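Local coordinates for protein EF0056 (Enterococcus faecalis, PDB 6ORI) that is of unknown function but forms part of the N-terminal region of the enterococcal surface protein, with immunoglobulin-like domains, and is probably connected with biofilm formation, at residues Y189-Q194 against Y393-Y398; I240-K245 against F375-W380; N266-E271 against Y316-I321; I280-V285 against V342-Q347. One frame throughout, in Å; residues are numbered along the deposited sequence. Where two conformers were deposited one is given.

Interaction 1 (Y189-Q194 against Y393-Y398); sequences YFLTDQ and YGTGYY
Tyr189 makes nearly all of the contact, meeting Thr395, Gly396 and Tyr397 in turn along its length. With chi1 at 68° its CG sits between the backbone N and the carbonyl carbon, which lays the phenol across strand 394-398. Close to the backbone, CD1 rests 4.0 Å from CB of Tyr397, and the two tyrosine side chains run antiparallel alongside one another. Further out, CE1 comes to 3.7 Å from the carbonyl O of Gly396. The phenol OH ends 2.7 Å from OG1 of Thr395, which lies at the ring edge, near its plane; this hydrogen bond is not settled, since the phenol proton has another acceptor within reach. Thr395 OG1 has Asp378 OD1 and Phe377 O as hydrogen-bond partners within its own sheet, one proton serving the two.

The contact is a junction between two beta domains, probably both immunoglobulin-like: Tyr189 closes strand 184-189 of the first, while 394-398 is an outermost strand of a sheet in the second. The backbones do not pair directly. Instead a water accepts from Tyr189 N (3.0 Å) and donates to Thr395 O (2.9 Å). A bound calcium ion lies about 8 Å from the Tyr397 side chain; the calcium site takes Ser162 from one domain and Gly372, Asp374, Leu400 and Asp402 from the other. Past the strand end, Leu191 adds a smaller apolar touch, its CD2 3.9 Å from CG2 of Thr395.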
# COMPACT_ATOMS: atom_id res chain seq x y z
N TYR A 189 6.52 -3.14 -2.18
CA TYR A 189 7.73 -3.86 -2.51
C TYR A 189 7.92 -5.08 -1.66
O TYR A 189 7.44 -5.15 -0.54
CB TYR A 189 8.99 -2.97 -2.48
CG TYR A 189 9.38 -2.47 -1.11
CD1 TYR A 189 8.76 -1.36 -0.54
CD2 TYR A 189 10.34 -3.12 -0.37
CE1 TYR A 189 9.12 -0.92 0.72
CE2 TYR A 189 10.71 -2.68 0.89
CZ TYR A 189 10.09 -1.59 1.42
OH TYR A 189 10.46 -1.17 2.69
N PHE A 190 8.56 -6.10 -2.23
CA PHE A 190 8.87 -7.30 -1.48
C PHE A 190 9.98 -7.07 -0.48
O PHE A 190 11.01 -6.51 -0.81
CB PHE A 190 9.28 -8.43 -2.46
CG PHE A 190 8.17 -8.94 -3.35
CD1 PHE A 190 7.33 -9.94 -2.93
CD2 PHE A 190 8.00 -8.42 -4.63
CE1 PHE A 190 6.32 -10.41 -3.77
CE2 PHE A 190 7.01 -8.90 -5.47
CZ PHE A 190 6.18 -9.91 -5.02
N LEU A 191 9.74 -7.51 0.74
CA LEU A 191 10.75 -7.42 1.79
C LEU A 191 11.77 -8.53 1.66
O LEU A 191 11.46 -9.65 1.24
CB LEU A 191 10.11 -7.51 3.17
CG LEU A 191 9.06 -6.46 3.48
CD1 LEU A 191 8.59 -6.66 4.91
CD2 LEU A 191 9.60 -5.07 3.29
N THR A 192 12.99 -8.22 2.04
CA THR A 192 14.08 -9.16 1.98
C THR A 192 14.89 -9.00 3.26
O THR A 192 14.48 -8.28 4.15
CB THR A 192 14.96 -8.88 0.77
OG1 THR A 192 15.56 -7.59 0.91
CG2 THR A 192 14.16 -8.93 -0.51
N ASP A 193 16.02 -9.69 3.35
CA ASP A 193 16.79 -9.71 4.59
C ASP A 193 17.53 -8.41 4.85
O ASP A 193 18.13 -8.24 5.92
CB ASP A 193 17.78 -10.88 4.58
CG ASP A 193 17.18 -12.17 5.13
OD1 ASP A 193 16.57 -12.12 6.22
OD2 ASP A 193 17.32 -13.22 4.47
N GLN A 194 17.48 -7.49 3.90
CA GLN A 194 18.08 -6.17 4.09
C GLN A 194 17.11 -5.25 4.82
O GLN A 194 17.45 -4.12 5.17
CB GLN A 194 18.49 -5.54 2.76
CG GLN A 194 17.33 -5.01 1.91
CD GLN A 194 17.80 -4.42 0.59
OE1 GLN A 194 18.86 -3.80 0.53
NE2 GLN A 194 17.01 -4.61 -0.46
N TYR A 393 1.58 -1.87 10.57
CA TYR A 393 2.80 -1.38 9.96
C TYR A 393 2.73 -1.54 8.44
O TYR A 393 2.44 -2.64 7.93
CB TYR A 393 4.04 -2.10 10.52
CG TYR A 393 5.32 -1.77 9.81
CD1 TYR A 393 6.12 -0.71 10.24
CD2 TYR A 393 5.73 -2.50 8.70
CE1 TYR A 393 7.33 -0.42 9.57
CE2 TYR A 393 6.90 -2.22 8.05
CZ TYR A 393 7.68 -1.18 8.47
OH TYR A 393 8.86 -0.91 7.78
N GLY A 394 3.01 -0.47 7.73
CA GLY A 394 3.17 -0.53 6.30
C GLY A 394 4.47 0.12 5.89
O GLY A 394 4.99 1.02 6.57
N THR A 395 5.02 -0.34 4.79
CA THR A 395 6.20 0.29 4.22
C THR A 395 6.00 0.44 2.74
O THR A 395 5.36 -0.41 2.10
CB THR A 395 7.49 -0.49 4.54
OG1 THR A 395 8.62 0.22 4.02
CG2 THR A 395 7.47 -1.89 3.95
N GLY A 396 6.51 1.53 2.20
CA GLY A 396 6.33 1.81 0.80
C GLY A 396 7.58 2.48 0.27
O GLY A 396 8.51 2.74 1.01
N TYR A 397 7.59 2.69 -1.03
CA TYR A 397 8.78 3.22 -1.67
C TYR A 397 8.38 4.27 -2.70
O TYR A 397 7.23 4.36 -3.15
CB TYR A 397 9.62 2.10 -2.30
CG TYR A 397 9.13 1.62 -3.63
CD1 TYR A 397 7.98 0.84 -3.75
CD2 TYR A 397 9.80 1.98 -4.78
CE1 TYR A 397 7.53 0.43 -4.97
CE2 TYR A 397 9.34 1.57 -6.02
CZ TYR A 397 8.20 0.81 -6.09
OH TYR A 397 7.74 0.41 -7.33
N TYR A 398 9.38 5.09 -3.05
CA TYR A 398 9.27 5.98 -4.20
C TYR A 398 10.49 5.72 -5.07
O TYR A 398 11.63 5.80 -4.61
CB TYR A 398 9.18 7.45 -3.79
CG TYR A 398 8.72 8.30 -4.93
CD1 TYR A 398 9.63 8.84 -5.83
CD2 TYR A 398 7.39 8.51 -5.13
CE1 TYR A 398 9.18 9.59 -6.90
CE2 TYR A 398 6.94 9.26 -6.17
CZ TYR A 398 7.83 9.78 -7.06
OH TYR A 398 7.35 10.52 -8.12
O HOH W 1 5.57 -2.86 0.60

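Interaction 2 (I240-K245 against F375-W380); sequences IILDHK and FIFDSW
Leu242 and Phe377 meet, as do His244 and Ser379, where the two sheets of the beta-sandwich in the second domain lie face to face. Strand 239-248 belongs to the five-stranded sheet and strand 375-382 to the four-stranded one. The axes of the short strand segments come within 7.8 Å, their directions 38° apart, so side chains rather than backbone bonds join them.

The apolar part centres on a CH-pi contact. Methyl CD2 of Leu242 stands over one face of the Phe377 ring, 4.0 Å from its centroid, and it sits off centre, since its nearest ring atom is CG, at 3.6 Å. The leucine and phenylalanine side chains stand roughly perpendicular, and the other methyl, CD1, lies beside CB and CD2 of Phe377. Ile240 adds its CG2, 4.2 Å from Phe377 CZ. Leu346 of strand 340-348, beside 239-248 in its sheet, also touches Phe377, and Thr218 touches Leu242.

A second CH-pi contact involves the imidazole. His244 CG is anti to its backbone N (chi1 179°), which carries the ring across to the facing strand, and CB of Ser379 sits over one face, 3.5 Å from the ring centroid. Beyond it, His244 CE1 lies 3.5 Å from Trp380 N, obliquely to the ring.

Polar atoms of this buried ring are satisfied from two directions. NE2 is hydrogen-bonded to Thr392 O in the loop before strand 394-398. On the other nitrogen, ND1, a water sits at 2.9 Å and donates a weak bond to Trp380 O, 3.4 Å from that water.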
# COMPACT_ATOMS: atom_id res chain seq x y z
N ILE A 240 5.58 14.88 -1.51
CA ILE A 240 5.38 13.45 -1.53
C ILE A 240 4.29 13.12 -0.52
O ILE A 240 4.38 13.51 0.65
CB ILE A 240 6.66 12.67 -1.23
CG1 ILE A 240 7.71 12.96 -2.30
CG2 ILE A 240 6.35 11.17 -1.13
CD1 ILE A 240 9.11 12.49 -1.93
N ILE A 241 3.25 12.45 -1.00
CA ILE A 241 2.11 12.06 -0.19
C ILE A 241 2.25 10.62 0.22
O ILE A 241 2.49 9.76 -0.62
CB ILE A 241 0.78 12.18 -0.97
CG1 ILE A 241 0.69 13.49 -1.76
CG2 ILE A 241 -0.42 12.03 -0.05
CD1 ILE A 241 0.85 14.72 -0.94
N LEU A 242 2.11 10.36 1.50
CA LEU A 242 2.09 9.01 2.06
C LEU A 242 0.67 8.71 2.47
O LEU A 242 0.11 9.41 3.33
CB LEU A 242 2.97 8.86 3.29
CG LEU A 242 4.39 9.37 3.21
CD1 LEU A 242 5.14 9.09 4.53
CD2 LEU A 242 5.08 8.71 2.05
N ASP A 243 0.09 7.69 1.88
CA ASP A 243 -1.22 7.21 2.29
C ASP A 243 -1.03 5.91 3.05
O ASP A 243 -0.67 4.88 2.46
CB ASP A 243 -2.14 7.04 1.08
CG ASP A 243 -2.71 8.38 0.59
OD1 ASP A 243 -2.52 9.40 1.28
OD2 ASP A 243 -3.35 8.41 -0.47
N HIS A 244 -1.18 6.00 4.36
CA HIS A 244 -1.08 4.85 5.24
C HIS A 244 -2.47 4.26 5.36
O HIS A 244 -3.37 4.87 5.95
CB HIS A 244 -0.54 5.30 6.60
CG HIS A 244 -0.42 4.19 7.60
ND1 HIS A 244 -0.46 4.43 8.97
CD2 HIS A 244 -0.20 2.87 7.46
CE1 HIS A 244 -0.31 3.29 9.61
NE2 HIS A 244 -0.16 2.32 8.72
N LYS A 245 -2.67 3.08 4.77
CA LYS A 245 -3.98 2.47 4.74
C LYS A 245 -4.04 1.23 5.62
O LYS A 245 -3.15 0.37 5.57
CB LYS A 245 -4.37 2.13 3.30
CG LYS A 245 -5.81 1.66 3.16
CD LYS A 245 -6.23 1.48 1.69
CE LYS A 245 -7.72 1.17 1.59
NZ LYS A 245 -8.12 1.04 0.16
N PHE A 375 13.61 5.61 -2.48
CA PHE A 375 13.28 6.17 -1.17
C PHE A 375 12.29 5.29 -0.44
O PHE A 375 11.32 4.82 -1.04
CB PHE A 375 12.67 7.55 -1.31
CG PHE A 375 13.58 8.57 -1.92
CD1 PHE A 375 14.78 8.91 -1.33
CD2 PHE A 375 13.20 9.21 -3.08
CE1 PHE A 375 15.59 9.88 -1.90
CE2 PHE A 375 14.01 10.17 -3.66
CZ PHE A 375 15.21 10.50 -3.06
N ILE A 376 12.52 5.08 0.84
CA ILE A 376 11.68 4.20 1.67
C ILE A 376 10.93 5.03 2.71
O ILE A 376 11.48 5.93 3.32
CB ILE A 376 12.54 3.15 2.40
CG1 ILE A 376 13.29 2.29 1.37
CG2 ILE A 376 11.67 2.27 3.28
CD1 ILE A 376 12.43 1.53 0.39
N PHE A 377 9.66 4.69 2.90
CA PHE A 377 8.77 5.33 3.86
C PHE A 377 8.03 4.28 4.69
O PHE A 377 7.60 3.26 4.17
CB PHE A 377 7.75 6.21 3.15
CG PHE A 377 8.36 7.20 2.21
CD1 PHE A 377 8.63 6.87 0.91
CD2 PHE A 377 8.72 8.46 2.65
CE1 PHE A 377 9.20 7.77 0.07
CE2 PHE A 377 9.30 9.35 1.79
CZ PHE A 377 9.54 9.01 0.51
N ASP A 378 7.82 4.54 5.97
CA ASP A 378 7.10 3.60 6.83
C ASP A 378 6.03 4.34 7.61
O ASP A 378 6.16 5.54 7.86
CB ASP A 378 8.07 2.94 7.81
CG ASP A 378 9.32 2.41 7.13
OD1 ASP A 378 9.30 1.26 6.68
OD2 ASP A 378 10.31 3.17 7.01
N SER A 379 5.00 3.62 8.02
CA SER A 379 3.97 4.19 8.87
C SER A 379 3.37 3.08 9.71
O SER A 379 3.27 1.94 9.26
CB SER A 379 2.89 4.87 8.06
OG SER A 379 3.43 5.88 7.24
N TRP A 380 2.95 3.41 10.93
CA TRP A 380 2.34 2.41 11.79
C TRP A 380 1.59 3.10 12.90
O TRP A 380 1.84 4.28 13.18
CB TRP A 380 3.38 1.42 12.37
CG TRP A 380 4.41 2.03 13.31
CD1 TRP A 380 4.42 1.97 14.68
CD2 TRP A 380 5.59 2.75 12.94
NE1 TRP A 380 5.52 2.63 15.18
CE2 TRP A 380 6.26 3.12 14.13
CE3 TRP A 380 6.15 3.14 11.71
CZ2 TRP A 380 7.44 3.84 14.13
CZ3 TRP A 380 7.31 3.87 11.72
CH2 TRP A 380 7.94 4.22 12.91
O HOH W 2 0.51 6.40 10.82

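Interaction 3 (N266-E271 against Y316-I321); sequences NYKIDE and YGMGSI
An antiparallel strand pair at the border of the four-stranded sheet brings Tyr267 against Gly319 and Lys268 against Met318. Strand 318-322 is outermost in this sheet of the beta-sandwich, and strand 264-269 lies between it and strand 375-382. Tyr267 and Gly319 form a hydrogen-bonded pair: Tyr267 N donates to Gly319 O (3.1 Å), while Gly319 N donates to Tyr267 O (2.9 Å). One more bond, from Ile269 N to Gly317 O at 2.9 Å, continues the pairing into the loop before strand 318-322, where Gly317 has a positive phi, a backbone shape that favours glycine.

The ring of Tyr267 is folded back over its glycine partner. With chi1 at 43° it swings over the neighbouring strand, CZ lying 3.4 Å from Gly319 C and Gly319 O standing above the ring centre. This is the feature known as aromatic rescue of glycine, in which a cross-strand ring covers the bare backbone. Beyond it, Tyr267 OH is hydrogen-bonded to Ala306 O and also receives a water.

On the other face of the sheet, CG of Lys268 lies 3.6 Å from CG of Met318. The lysine is extended until its last torsion, where it bends; NZ donates to a water that donates in turn to Ile269 O and Tyr316 O, and the ammonium makes a cation-pi contact with Phe197. In the same loop, Glu271 O approaches the edge of the Tyr316 ring, 3.5 Å from CE2.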
# COMPACT_ATOMS: atom_id res chain seq x y z
N ASN A 266 2.41 7.09 13.61
CA ASN A 266 3.86 7.12 13.39
C ASN A 266 4.20 7.12 11.93
O ASN A 266 3.52 6.47 11.13
CB ASN A 266 4.58 5.90 14.01
CG ASN A 266 4.44 5.82 15.48
OD1 ASN A 266 5.33 6.25 16.21
ND2 ASN A 266 3.33 5.28 15.95
N TYR A 267 5.27 7.81 11.58
CA TYR A 267 5.71 7.92 10.20
C TYR A 267 7.22 8.03 10.20
O TYR A 267 7.81 8.58 11.12
CB TYR A 267 5.02 9.12 9.51
CG TYR A 267 4.98 10.34 10.40
CD1 TYR A 267 3.98 10.53 11.32
CD2 TYR A 267 5.98 11.29 10.35
CE1 TYR A 267 3.97 11.63 12.19
CE2 TYR A 267 5.99 12.38 11.19
CZ TYR A 267 4.99 12.54 12.12
OH TYR A 267 5.01 13.62 12.98
N LYS A 268 7.82 7.49 9.16
CA LYS A 268 9.26 7.51 8.99
C LYS A 268 9.56 7.78 7.54
O LYS A 268 8.99 7.15 6.64
CB LYS A 268 9.89 6.18 9.40
CG LYS A 268 11.42 6.18 9.36
CD LYS A 268 11.98 4.82 9.78
CE LYS A 268 13.49 4.88 9.99
NZ LYS A 268 14.21 5.30 8.75
N ILE A 269 10.42 8.76 7.28
CA ILE A 269 10.81 9.05 5.91
C ILE A 269 12.29 8.85 5.72
O ILE A 269 13.10 9.07 6.63
CB ILE A 269 10.38 10.46 5.46
CG1 ILE A 269 11.29 11.55 6.05
CG2 ILE A 269 8.91 10.71 5.81
CD1 ILE A 269 11.15 12.90 5.37
N ASP A 270 12.63 8.44 4.51
CA ASP A 270 13.99 8.12 4.13
C ASP A 270 14.94 9.22 4.59
O ASP A 270 14.69 10.40 4.37
CB ASP A 270 14.03 8.00 2.60
CG ASP A 270 15.31 7.36 2.10
OD1 ASP A 270 16.39 7.96 2.23
OD2 ASP A 270 15.20 6.25 1.56
N GLU A 271 16.03 8.82 5.25
CA GLU A 271 16.95 9.78 5.83
C GLU A 271 17.47 10.80 4.80
O GLU A 271 17.70 11.95 5.13
CB GLU A 271 18.12 9.06 6.52
CG GLU A 271 18.94 8.15 5.62
CD GLU A 271 20.12 7.52 6.33
OE1 GLU A 271 20.63 8.13 7.29
OE2 GLU A 271 20.55 6.42 5.92
N TYR A 316 16.17 9.59 13.68
CA TYR A 316 16.27 10.49 12.53
C TYR A 316 15.24 10.13 11.45
O TYR A 316 15.12 8.98 11.05
CB TYR A 316 17.67 10.44 11.94
CG TYR A 316 17.92 11.51 10.93
CD1 TYR A 316 18.27 12.78 11.33
CD2 TYR A 316 17.80 11.26 9.58
CE1 TYR A 316 18.49 13.79 10.41
CE2 TYR A 316 18.01 12.26 8.65
CZ TYR A 316 18.38 13.52 9.06
OH TYR A 316 18.60 14.53 8.15
N GLY A 317 14.48 11.14 11.03
CA GLY A 317 13.46 10.96 10.00
C GLY A 317 12.14 10.39 10.47
O GLY A 317 11.25 10.19 9.67
N MET A 318 11.99 10.15 11.77
CA MET A 318 10.74 9.62 12.34
C MET A 318 9.99 10.70 13.08
O MET A 318 10.58 11.61 13.65
CB MET A 318 11.03 8.50 13.33
CG MET A 318 11.72 7.28 12.74
SD MET A 318 12.37 6.10 13.99
CE MET A 318 10.87 5.72 14.89
N GLY A 319 8.67 10.56 13.11
CA GLY A 319 7.86 11.39 13.96
C GLY A 319 6.62 10.63 14.37
O GLY A 319 6.33 9.54 13.88
N SER A 320 5.90 11.22 15.31
CA SER A 320 4.65 10.68 15.77
C SER A 320 3.79 11.78 16.34
O SER A 320 4.28 12.85 16.67
CB SER A 320 4.87 9.59 16.81
OG SER A 320 5.39 10.12 18.02
N ILE A 321 2.50 11.50 16.44
CA ILE A 321 1.54 12.42 17.01
C ILE A 321 0.46 11.63 17.70
O ILE A 321 0.14 10.53 17.31
CB ILE A 321 0.95 13.38 15.96
CG1 ILE A 321 0.09 14.45 16.66
CG2 ILE A 321 0.21 12.58 14.87
CD1 ILE A 321 -0.15 15.67 15.84
O HOH W 3 7.78 7.39 15.09
O HOH W 4 4.83 15.37 15.08
O HOH W 5 14.86 7.90 8.47
O HOH W 6 19.99 13.16 5.88

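Interaction 4 (I280-V285 against V342-Q347); sequences IQMHMV and VRYVLQ
His283 has its CG beside the backbone N (chi1 -67°), while Arg343, on the paired strand, starts extended and bends at chi3 (-65°); these torsions set an imidazole and a guanidinium near each other with their planes 67° apart. A water joins them, lying in the plane of both groups, 2.8 Å from His283 ND1 and accepting from Arg343 NH1. The imidazole is fixed from its other side as well: NE2 donates to Gln281 OE1 (2.9 Å), using a lone pair in the amide plane. Over one imidazole face comes methyl CG2 of Val345, 3.7 Å from the ring centroid, a CH-pi contact. Val285 CG2 lies over one face of the guanidinium, 3.7 Å from NH1, and Arg343 NE forms a salt bridge with Asp243 OD1.

Backbone bonds tie the strands. Gln281 N and O pair with Val345 O and N, and His283 N donates to Arg343 O at 2.8 Å, whereas the return bond from Arg343 N to His283 O is weak.

The opposite face is largely apolar. Ile280 CG2 lies 3.8 Å from Leu346 CD2, the two side chains flank to flank, and Met282 runs alongside Tyr344, with CG 4.0 Å from CE1. That face packs on strand 264-269 of the other sheet, consistent with neighbouring antiparallel strands of an immunoglobulin-like beta-sandwich.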
# COMPACT_ATOMS: atom_id res chain seq x y z
N ILE A 280 5.15 19.35 7.14
CA ILE A 280 4.57 18.01 7.09
C ILE A 280 3.16 18.15 7.64
O ILE A 280 2.98 18.52 8.81
CB ILE A 280 5.36 16.99 7.92
CG1 ILE A 280 6.81 16.98 7.46
CG2 ILE A 280 4.73 15.61 7.80
CD1 ILE A 280 7.74 16.26 8.38
N GLN A 281 2.17 17.90 6.80
CA GLN A 281 0.76 18.00 7.19
C GLN A 281 0.15 16.64 7.38
O GLN A 281 0.43 15.73 6.61
CB GLN A 281 -0.09 18.75 6.15
CG GLN A 281 0.51 20.07 5.69
CD GLN A 281 -0.43 20.88 4.82
OE1 GLN A 281 -1.43 20.41 4.29
NE2 GLN A 281 -0.10 22.16 4.68
N MET A 282 -0.71 16.51 8.38
CA MET A 282 -1.52 15.32 8.56
C MET A 282 -2.91 15.65 8.05
O MET A 282 -3.49 16.70 8.43
CB MET A 282 -1.60 14.95 10.03
CG MET A 282 -2.16 13.57 10.27
SD MET A 282 -2.16 13.25 12.04
CE MET A 282 -2.67 11.55 12.04
N HIS A 283 -3.44 14.80 7.17
CA HIS A 283 -4.81 14.96 6.70
C HIS A 283 -5.67 13.81 7.14
O HIS A 283 -5.22 12.66 7.15
CB HIS A 283 -4.86 15.03 5.17
CG HIS A 283 -4.22 16.26 4.58
ND1 HIS A 283 -4.39 16.61 3.25
CD2 HIS A 283 -3.44 17.21 5.13
CE1 HIS A 283 -3.72 17.73 3.01
NE2 HIS A 283 -3.14 18.12 4.14
N MET A 284 -6.92 14.12 7.44
CA MET A 284 -7.94 13.13 7.67
C MET A 284 -8.61 12.82 6.35
O MET A 284 -8.97 13.74 5.60
CB MET A 284 -8.96 13.69 8.66
CG MET A 284 -10.08 12.71 8.96
SD MET A 284 -11.33 13.32 10.10
CE MET A 284 -10.46 13.17 11.65
N VAL A 285 -8.78 11.53 6.08
CA VAL A 285 -9.37 11.02 4.84
C VAL A 285 -10.46 10.02 5.21
O VAL A 285 -10.40 9.37 6.23
CB VAL A 285 -8.27 10.33 4.00
CG1 VAL A 285 -8.83 9.79 2.69
CG2 VAL A 285 -7.10 11.29 3.71
N VAL A 342 -4.75 7.27 6.61
CA VAL A 342 -4.07 8.37 7.29
C VAL A 342 -3.13 8.94 6.25
O VAL A 342 -2.33 8.21 5.69
CB VAL A 342 -3.28 7.86 8.52
CG1 VAL A 342 -2.55 9.00 9.22
CG2 VAL A 342 -4.24 7.15 9.49
N ARG A 343 -3.23 10.23 5.99
CA ARG A 343 -2.45 10.85 4.93
C ARG A 343 -1.41 11.81 5.50
O ARG A 343 -1.74 12.68 6.33
CB ARG A 343 -3.39 11.56 3.94
CG ARG A 343 -2.65 12.40 2.92
CD ARG A 343 -3.58 12.81 1.81
NE ARG A 343 -4.02 11.63 1.07
CZ ARG A 343 -5.16 11.53 0.39
NH1 ARG A 343 -6.02 12.53 0.35
NH2 ARG A 343 -5.46 10.38 -0.22
N TYR A 344 -0.17 11.68 5.03
CA TYR A 344 0.90 12.60 5.37
C TYR A 344 1.37 13.31 4.12
O TYR A 344 1.60 12.69 3.06
CB TYR A 344 2.06 11.83 6.01
CG TYR A 344 1.65 11.06 7.24
CD1 TYR A 344 1.31 11.73 8.41
CD2 TYR A 344 1.62 9.68 7.24
CE1 TYR A 344 0.93 11.07 9.52
CE2 TYR A 344 1.23 8.99 8.37
CZ TYR A 344 0.91 9.69 9.51
OH TYR A 344 0.52 9.09 10.67
N VAL A 345 1.48 14.63 4.21
CA VAL A 345 1.90 15.46 3.09
C VAL A 345 3.29 16.02 3.40
O VAL A 345 3.44 16.85 4.31
CB VAL A 345 0.90 16.60 2.88
CG1 VAL A 345 1.33 17.46 1.72
CG2 VAL A 345 -0.51 16.07 2.66
N LEU A 346 4.30 15.58 2.66
CA LEU A 346 5.69 15.97 2.87
C LEU A 346 6.01 17.04 1.86
O LEU A 346 6.29 16.73 0.71
CB LEU A 346 6.63 14.77 2.67
CG LEU A 346 6.27 13.46 3.39
CD1 LEU A 346 7.28 12.38 3.08
CD2 LEU A 346 6.21 13.67 4.87
N GLN A 347 5.97 18.29 2.27
CA GLN A 347 6.25 19.39 1.37
C GLN A 347 7.73 19.44 1.05
O GLN A 347 8.56 19.38 1.94
CB GLN A 347 5.80 20.70 2.00
CG GLN A 347 4.32 20.69 2.40
CD GLN A 347 3.77 22.08 2.62
OE1 GLN A 347 4.49 23.00 3.01
NE2 GLN A 347 2.47 22.25 2.36
O HOH W 7 -5.96 15.17 1.38

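Interactions 2, 3 and 4 all lie in the sandwich of the second domain. Interaction 3 pairs strands within the four-stranded sheet, interaction 4 does so within the five-stranded one, and interaction 2 joins the two sheets, its centre about 10 Å from each of the other two. Interaction 1 lies about 11 Å from interaction 2 and 20 Å from interaction 4, measured between centres; it brings the end of the first domain to strand 394-398, the sheet neighbour of 375-382. Along the chain, interaction 1 encloses interaction 2, which in turn encloses interactions 3 and 4, and those two interleave. Strands distant in sequence thus build the domain, and strand 394-398, outermost in the four-stranded sheet, faces the first domain near the calcium.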